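Local coordinates for chemotaxis protein CheX (Vibrio vulnificus, PDB 6VPW) that probably takes part in bacterial chemotaxis signalling as a member of the CheX family of phosphatases, which dephosphorylate the response regulator CheY, at residues A23-K28 and E65-E70. Residues are numbered along the deposited sequence; the frame is centred on the assembly and turned at random.
Sequences ASLELK and EGLALE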
loop_
_atom_site.group_PDB
_atom_site.type_symbol
_atom_site.label_atom_id
_atom_site.label_comp_id
_atom_site.label_asym_id
_atom_site.label_seq_id
_atom_site.Cartn_x
_atom_site.Cartn_y
_atom_site.Cartn_z
ATOM N N ALA A 23 11.194 16.655 12.216
ATOM C CA ALA A 23 12.501 15.959 12.306
ATOM C C ALA A 23 13.659 16.917 12.024
ATOM O O ALA A 23 14.801 16.444 11.907
ATOM C CB ALA A 23 12.525 14.791 11.352
ATOM N N SER A 24 13.363 18.215 11.903
ATOM C CA SER A 24 14.410 19.234 11.628
ATOM C C SER A 24 15.323 18.752 10.496
ATOM O O SER A 24 16.546 18.928 10.607
ATOM C CB SER A 24 15.193 19.544 12.876
ATOM O OG SER A 24 16.039 20.659 12.662
ATOM N N LEU A 25 14.736 18.155 9.456
ATOM C CA LEU A 25 15.508 17.647 8.294
ATOM C C LEU A 25 14.948 18.254 7.003
ATOM O O LEU A 25 13.708 18.250 6.806
ATOM C CB LEU A 25 15.460 16.116 8.298
ATOM C CG LEU A 25 16.358 15.428 7.273
ATOM C CD1 LEU A 25 16.856 14.094 7.791
ATOM C CD2 LEU A 25 15.647 15.268 5.939
ATOM N N GLU A 26 15.848 18.731 6.144
ATOM C CA GLU A 26 15.463 19.420 4.890
ATOM C C GLU A 26 15.652 18.488 3.692
ATOM O O GLU A 26 16.793 18.078 3.441
ATOM C CB GLU A 26 16.313 20.682 4.751
ATOM C CG GLU A 26 15.864 21.611 3.644
ATOM C CD GLU A 26 16.597 22.942 3.645
ATOM O OE1 GLU A 26 17.832 22.934 3.819
ATOM O OE2 GLU A 26 15.924 23.986 3.526
ATOM N N LEU A 27 14.559 18.153 3.002
ATOM C CA LEU A 27 14.651 17.357 1.752
ATOM C C LEU A 27 14.829 18.306 0.571
ATOM O O LEU A 27 14.249 19.415 0.597
ATOM C CB LEU A 27 13.389 16.524 1.544
ATOM C CG LEU A 27 13.230 15.307 2.445
ATOM C CD1 LEU A 27 12.069 14.456 1.954
ATOM C CD2 LEU A 27 14.510 14.485 2.490
ATOM N N LYS A 28 15.614 17.864 -0.411
ATOM C CA LYS A 28 15.853 18.607 -1.664
ATOM C C LYS A 28 14.898 18.044 -2.707
ATOM O O LYS A 28 15.073 16.923 -3.174
ATOM C CB LYS A 28 17.319 18.478 -2.090
ATOM C CG LYS A 28 17.629 18.832 -3.539
ATOM C CD LYS A 28 17.334 20.263 -3.919
ATOM C CE LYS A 28 17.567 20.541 -5.392
ATOM N NZ LYS A 28 18.964 20.262 -5.810
ATOM N N GLU A 65 16.972 3.567 3.481
ATOM C CA GLU A 65 17.172 3.225 4.915
ATOM C C GLU A 65 17.929 4.349 5.623
ATOM O O GLU A 65 17.488 4.753 6.721
ATOM C CB GLU A 65 17.921 1.894 5.048
ATOM C CG GLU A 65 18.216 1.497 6.480
ATOM C CD GLU A 65 18.676 0.057 6.641
ATOM O OE1 GLU A 65 18.889 -0.368 7.793
ATOM O OE2 GLU A 65 18.800 -0.637 5.616
ATOM N N GLY A 66 19.012 4.840 5.011
ATOM C CA GLY A 66 19.846 5.893 5.623
ATOM C C GLY A 66 19.018 7.104 6.017
ATOM O O GLY A 66 19.207 7.626 7.136
ATOM N N LEU A 67 18.109 7.518 5.136
ATOM C CA LEU A 67 17.256 8.712 5.370
ATOM C C LEU A 67 16.236 8.423 6.477
ATOM O O LEU A 67 16.073 9.272 7.384
ATOM C CB LEU A 67 16.576 9.080 4.050
ATOM C CG LEU A 67 15.559 10.214 4.127
ATOM C CD1 LEU A 67 16.161 11.432 4.803
ATOM C CD2 LEU A 67 15.046 10.560 2.745
ATOM N N ALA A 68 15.568 7.275 6.394
ATOM C CA ALA A 68 14.625 6.848 7.447
ATOM C C ALA A 68 15.332 6.841 8.814
ATOM O O ALA A 68 14.748 7.361 9.791
ATOM C CB ALA A 68 14.080 5.478 7.097
ATOM N N LEU A 69 16.531 6.254 8.896
ATOM C CA LEU A 69 17.260 6.212 10.191
ATOM C C LEU A 69 17.611 7.641 10.627
ATOM O O LEU A 69 17.512 7.918 11.838
ATOM C CB LEU A 69 18.506 5.325 10.066
ATOM C CG LEU A 69 18.248 3.829 9.867
ATOM C CD1 LEU A 69 19.553 3.063 9.689
ATOM C CD2 LEU A 69 17.465 3.248 11.029
ATOM N N GLU A 70 17.953 8.529 9.684
ATOM C CA GLU A 70 18.302 9.927 10.065
ATOM C C GLU A 70 17.056 10.625 10.618
ATOM O O GLU A 70 17.168 11.298 11.655
ATOM C CB GLU A 70 18.887 10.703 8.884
ATOM C CG GLU A 70 19.609 11.978 9.289
ATOM C CD GLU A 70 20.934 11.773 10.001
ATOM O OE1 GLU A 70 21.480 10.640 9.957
ATOM O OE2 GLU A 70 21.404 12.731 10.628
#
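Three leucines and the aliphatic part of one glutamate join residues 23-28 to the first turns of helix 65-76, entirely by van der Waals packing. Leu67 CD2 lies 4.0 Å from Leu27 CD2, while its CD1 sits against both methyls of Leu25, 4.0 Å from CD2, and also comes near Leu27 CD2. With CG anti to its backbone N (chi1 175°), Leu67 extends from the helix toward the loop, and its forked end meets both leucines, which stand on the same side of the extended 25-27 backbone, while Glu26 between them points away. Leu25 CD1 also rests against the methylene portion of Glu70, 3.8 Å from its CG, the two side chains crossing at about a right angle.

Beyond the two segments the apolar layer continues: Leu25 also touches Ile71 and Trp145, and Leu27 packs on Leu15, Leu19 and Phe141. The carbonyl O of Ala23 accepts a hydrogen bond from the side-chain ND2 of Asn74, on the same helix 65-76. Ser24, the first residue past helix 8-23 to leave helical angles, has positive phi (47°). This is plain helix-to-loop packing within the alpha+beta fold of CheX, joining helix 65-76 to the connection between helix 8-23 and the antiparallel sheet.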